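PDB 6FF6: BRIC1, which is a computationally designed repeat protein with a novel corrugated architecture, obtained by an interface-driven strategy, with no known biological function. Local coordinates for residues A[177-191]-A[209-223]. Residues are numbered along the deposited sequence; the frame is centred on the assembly and turned at random.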
# COMPACT_ATOMS: atom_id res chain seq x y z
N PHE A 177 14.98 -1.43 11.76
CA PHE A 177 15.50 -2.41 12.71
C PHE A 177 16.98 -2.61 12.36
O PHE A 177 17.34 -3.60 11.72
CB PHE A 177 14.68 -3.72 12.65
CG PHE A 177 13.19 -3.67 12.96
CD1 PHE A 177 12.68 -2.77 13.89
CD2 PHE A 177 12.32 -4.59 12.39
CE1 PHE A 177 11.31 -2.76 14.20
CE2 PHE A 177 10.94 -4.57 12.70
CZ PHE A 177 10.46 -3.65 13.60
N THR A 178 17.81 -1.64 12.74
CA THR A 178 19.26 -1.62 12.46
C THR A 178 19.98 -2.88 12.96
O THR A 178 20.73 -3.47 12.19
CB THR A 178 19.86 -0.30 13.01
OG1 THR A 178 19.39 0.80 12.23
CG2 THR A 178 21.39 -0.29 13.02
N ILE A 179 19.75 -3.29 14.23
CA ILE A 179 20.38 -4.47 14.82
C ILE A 179 20.03 -5.74 14.04
O ILE A 179 20.94 -6.49 13.70
CB ILE A 179 20.10 -4.57 16.33
CG1 ILE A 179 21.02 -3.60 17.08
CG2 ILE A 179 20.29 -5.97 16.87
CD1 ILE A 179 20.62 -3.30 18.51
N LEU A 180 18.73 -5.97 13.73
CA LEU A 180 18.26 -7.16 12.96
C LEU A 180 18.81 -7.18 11.54
O LEU A 180 19.21 -8.24 11.05
CB LEU A 180 16.71 -7.28 12.94
CG LEU A 180 16.06 -8.43 12.13
CD1 LEU A 180 16.45 -9.80 12.68
CD2 LEU A 180 14.57 -8.26 12.06
N GLN A 181 18.82 -6.00 10.90
CA GLN A 181 19.29 -5.83 9.54
C GLN A 181 20.74 -6.20 9.45
O GLN A 181 21.09 -6.98 8.58
CB GLN A 181 19.07 -4.40 9.07
CG GLN A 181 19.37 -4.19 7.59
CD GLN A 181 19.41 -2.73 7.22
OE1 GLN A 181 19.83 -1.87 8.02
NE2 GLN A 181 19.01 -2.44 5.99
N GLU A 182 21.57 -5.67 10.35
CA GLU A 182 22.99 -5.94 10.37
C GLU A 182 23.33 -7.41 10.56
O GLU A 182 24.17 -7.92 9.82
CB GLU A 182 23.69 -5.07 11.41
CG GLU A 182 23.76 -3.60 11.01
CD GLU A 182 24.22 -3.36 9.58
OE1 GLU A 182 23.35 -3.17 8.71
OE2 GLU A 182 25.45 -3.41 9.34
N THR A 183 22.66 -8.10 11.52
CA THR A 183 22.86 -9.51 11.81
C THR A 183 22.59 -10.34 10.58
O THR A 183 23.42 -11.17 10.21
CB THR A 183 22.02 -9.96 13.00
OG1 THR A 183 22.32 -9.14 14.11
CG2 THR A 183 22.29 -11.41 13.39
N THR A 184 21.42 -10.12 9.95
CA THR A 184 21.00 -10.80 8.73
C THR A 184 21.92 -10.47 7.56
O THR A 184 22.24 -11.37 6.79
CB THR A 184 19.57 -10.46 8.39
OG1 THR A 184 19.38 -9.05 8.48
CG2 THR A 184 18.57 -11.15 9.26
N HIS A 185 22.39 -9.21 7.43
CA HIS A 185 23.30 -8.82 6.35
C HIS A 185 24.61 -9.57 6.40
O HIS A 185 25.09 -10.03 5.36
CB HIS A 185 23.58 -7.32 6.33
CG HIS A 185 23.98 -6.81 4.97
ND1 HIS A 185 24.03 -7.64 3.86
CD2 HIS A 185 24.24 -5.54 4.57
CE1 HIS A 185 24.35 -6.86 2.83
NE2 HIS A 185 24.48 -5.59 3.21
N LEU A 186 25.21 -9.68 7.60
CA LEU A 186 26.46 -10.40 7.78
C LEU A 186 26.32 -11.87 7.41
O LEU A 186 27.23 -12.41 6.77
CB LEU A 186 26.98 -10.25 9.20
CG LEU A 186 27.56 -8.90 9.54
CD1 LEU A 186 27.81 -8.78 11.00
CD2 LEU A 186 28.85 -8.63 8.78
N MET A 187 25.20 -12.51 7.78
CA MET A 187 24.94 -13.90 7.44
C MET A 187 24.70 -14.01 5.93
O MET A 187 25.21 -14.94 5.30
CB MET A 187 23.75 -14.42 8.25
CG MET A 187 23.43 -15.87 8.01
SD MET A 187 22.08 -16.35 9.10
CE MET A 187 21.93 -18.00 8.74
N GLU A 188 23.99 -13.03 5.34
CA GLU A 188 23.69 -12.97 3.91
C GLU A 188 24.96 -12.99 3.06
O GLU A 188 25.03 -13.75 2.10
CB GLU A 188 22.86 -11.73 3.58
CG GLU A 188 22.40 -11.65 2.13
CD GLU A 188 21.86 -10.31 1.70
OE1 GLU A 188 22.09 -9.31 2.40
OE2 GLU A 188 21.20 -10.26 0.64
N ASN A 189 25.95 -12.16 3.41
CA ASN A 189 27.22 -12.11 2.68
C ASN A 189 27.92 -13.48 2.70
O ASN A 189 28.43 -13.91 1.66
CB ASN A 189 28.11 -11.00 3.22
CG ASN A 189 27.67 -9.61 2.84
OD1 ASN A 189 26.96 -9.39 1.84
ND2 ASN A 189 28.09 -8.64 3.61
N LEU A 190 27.89 -14.17 3.86
CA LEU A 190 28.43 -15.52 4.05
C LEU A 190 27.62 -16.52 3.22
O LEU A 190 28.21 -17.40 2.59
CB LEU A 190 28.43 -15.93 5.54
CG LEU A 190 29.38 -15.15 6.47
CD1 LEU A 190 29.09 -15.45 7.92
CD2 LEU A 190 30.80 -15.50 6.19
N LEU A 191 26.29 -16.35 3.17
CA LEU A 191 25.41 -17.20 2.38
C LEU A 191 25.63 -17.00 0.87
O LEU A 191 25.48 -17.95 0.10
CB LEU A 191 23.94 -16.97 2.75
CG LEU A 191 23.52 -17.34 4.17
CD1 LEU A 191 22.17 -16.77 4.50
CD2 LEU A 191 23.54 -18.83 4.40
N PHE A 209 25.37 -20.51 12.01
CA PHE A 209 24.21 -20.07 11.24
C PHE A 209 22.92 -20.35 12.01
O PHE A 209 22.03 -19.49 12.04
CB PHE A 209 24.21 -20.71 9.85
CG PHE A 209 25.19 -20.13 8.84
CD1 PHE A 209 25.66 -18.83 8.97
CD2 PHE A 209 25.58 -20.86 7.73
CE1 PHE A 209 26.54 -18.27 8.02
CE2 PHE A 209 26.45 -20.31 6.77
CZ PHE A 209 26.92 -19.02 6.92
N LEU A 210 22.83 -21.52 12.67
CA LEU A 210 21.69 -21.89 13.52
C LEU A 210 21.62 -20.96 14.75
O LEU A 210 20.53 -20.56 15.16
CB LEU A 210 21.80 -23.38 13.93
CG LEU A 210 20.89 -23.94 15.08
CD1 LEU A 210 19.55 -24.42 14.55
CD2 LEU A 210 21.58 -25.10 15.80
N GLU A 211 22.79 -20.63 15.31
CA GLU A 211 22.92 -19.76 16.47
C GLU A 211 22.48 -18.36 16.08
O GLU A 211 21.71 -17.73 16.82
CB GLU A 211 24.35 -19.78 16.96
CG GLU A 211 24.51 -19.53 18.45
CD GLU A 211 25.94 -19.67 18.93
OE1 GLU A 211 26.86 -19.20 18.21
OE2 GLU A 211 26.14 -20.24 20.02
N THR A 212 22.92 -17.89 14.87
CA THR A 212 22.52 -16.61 14.27
C THR A 212 20.99 -16.60 14.16
O THR A 212 20.39 -15.62 14.60
CB THR A 212 23.20 -16.38 12.90
OG1 THR A 212 24.61 -16.49 13.03
CG2 THR A 212 22.91 -15.02 12.32
N LYS A 213 20.36 -17.71 13.63
CA LYS A 213 18.90 -17.83 13.53
C LYS A 213 18.24 -17.54 14.89
O LYS A 213 17.34 -16.72 14.96
CB LYS A 213 18.47 -19.20 12.94
CG LYS A 213 16.95 -19.42 12.77
CD LYS A 213 16.29 -20.02 14.04
CE LYS A 213 14.80 -19.76 14.16
NZ LYS A 213 14.29 -20.01 15.54
N ASP A 214 18.70 -18.19 15.95
CA ASP A 214 18.18 -18.01 17.31
C ASP A 214 18.25 -16.54 17.77
O ASP A 214 17.27 -16.01 18.33
CB ASP A 214 18.89 -18.96 18.30
CG ASP A 214 18.67 -20.45 18.03
OD1 ASP A 214 17.69 -20.80 17.32
OD2 ASP A 214 19.47 -21.27 18.54
N ILE A 215 19.41 -15.89 17.49
CA ILE A 215 19.65 -14.49 17.83
C ILE A 215 18.68 -13.60 17.04
O ILE A 215 18.11 -12.66 17.61
CB ILE A 215 21.13 -14.07 17.56
CG1 ILE A 215 22.16 -14.86 18.42
CG2 ILE A 215 21.33 -12.55 17.70
CD1 ILE A 215 22.04 -14.79 19.94
N MET A 216 18.50 -13.88 15.74
CA MET A 216 17.60 -13.13 14.86
C MET A 216 16.14 -13.23 15.33
O MET A 216 15.42 -12.23 15.27
CB MET A 216 17.75 -13.57 13.40
CG MET A 216 19.10 -13.20 12.80
SD MET A 216 19.40 -13.71 11.08
CE MET A 216 18.83 -15.30 11.06
N GLN A 217 15.74 -14.39 15.86
CA GLN A 217 14.42 -14.63 16.43
C GLN A 217 14.22 -13.78 17.69
O GLN A 217 13.18 -13.16 17.86
CB GLN A 217 14.22 -16.11 16.77
CG GLN A 217 12.77 -16.44 17.17
CD GLN A 217 11.76 -16.18 16.06
OE1 GLN A 217 11.84 -16.76 14.97
NE2 GLN A 217 10.80 -15.30 16.31
N GLU A 218 15.24 -13.73 18.56
CA GLU A 218 15.23 -12.90 19.78
C GLU A 218 15.16 -11.42 19.40
O GLU A 218 14.46 -10.65 20.07
CB GLU A 218 16.46 -13.16 20.63
CG GLU A 218 16.54 -14.54 21.26
CD GLU A 218 17.85 -14.84 21.99
OE1 GLU A 218 18.76 -13.97 21.98
OE2 GLU A 218 17.95 -15.94 22.57
N GLN A 219 15.89 -11.03 18.31
CA GLN A 219 15.90 -9.64 17.81
C GLN A 219 14.50 -9.32 17.32
O GLN A 219 13.95 -8.31 17.73
CB GLN A 219 16.95 -9.43 16.70
CG GLN A 219 18.39 -9.36 17.20
CD GLN A 219 19.39 -9.50 16.09
OE1 GLN A 219 19.04 -9.70 14.93
NE2 GLN A 219 20.65 -9.44 16.40
N LEU A 220 13.91 -10.22 16.53
CA LEU A 220 12.53 -10.11 16.04
C LEU A 220 11.51 -9.98 17.21
O LEU A 220 10.72 -9.03 17.24
CB LEU A 220 12.21 -11.29 15.14
CG LEU A 220 10.90 -11.19 14.38
CD1 LEU A 220 10.98 -10.06 13.31
CD2 LEU A 220 10.42 -12.58 13.86
N ASP A 221 11.62 -10.87 18.20
CA ASP A 221 10.80 -10.89 19.42
C ASP A 221 10.90 -9.61 20.25
O ASP A 221 9.88 -9.12 20.76
CB ASP A 221 11.12 -12.13 20.26
CG ASP A 221 10.67 -13.45 19.64
OD1 ASP A 221 9.94 -13.42 18.61
OD2 ASP A 221 11.07 -14.51 20.16
N ALA A 222 12.11 -9.05 20.40
CA ALA A 222 12.31 -7.80 21.12
C ALA A 222 11.50 -6.72 20.43
O ALA A 222 10.67 -6.08 21.08
CB ALA A 222 13.78 -7.42 21.14
N TYR A 223 11.66 -6.56 19.09
CA TYR A 223 10.90 -5.57 18.31
C TYR A 223 9.38 -5.87 18.36
O TYR A 223 8.58 -4.93 18.40
CB TYR A 223 11.33 -5.52 16.84
CG TYR A 223 12.79 -5.28 16.54
CD1 TYR A 223 13.42 -4.11 16.94
CD2 TYR A 223 13.50 -6.15 15.72
CE1 TYR A 223 14.74 -3.84 16.59
CE2 TYR A 223 14.84 -5.92 15.41
CZ TYR A 223 15.45 -4.76 15.84
OH TYR A 223 16.75 -4.49 15.50
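Helix segments 178-191 and 209-223 run nearly antiparallel, their axes 9.6 Å apart at closest approach and crossing at -163°, with Phe177 nearest Tyr223 at one end and Met187 nearest Phe209 at the other. The rings of Phe177, at the N-cap position, and Tyr223 stack face to face, with centroids 3.9 Å apart and planes inclined by 14°; each CB also lies over its partner's ring in a CH-pi contact. Tyr223 OH accepts from Leu180 N (3.0 Å), a backbone donor in the first turn of its helix, while Leu180 CB meets the edge of the tyrosine ring. Interlocking follows knobs-into-holes geometry: Leu180 sits among Met216, Gln219, Leu220 and Tyr223, and Met216 among Leu180, Thr183, Thr184 and Met187. This helical hairpin is consistent with an Hpt-like bundle, in which helix 125-146 touches Phe209 and Leu220; side chains of helix 231-247 touch Thr183 and Thr212. Gln219, extended beyond CG, donates from NE2 to Thr183 OG1 at 2.9 Å, with that oxygen near the glutamine's amide plane. Thr183 OG1 in turn donates to Ile179 O (3.0 Å), so two bonds hold it. Met187, with CG anti to the backbone N (chi1 -178°) and a straight chain beyond, brings CE to 3.7 Å from Phe209 CB; Met187 SD makes an oblique Met-aromatic contact, 5.3 Å from the Phe209 centroid. Leu191 CD2 lies over one face of that ring, toward its rim, and Leu190 CB meets its edge at Phe209 CZ, 3.7 Å away.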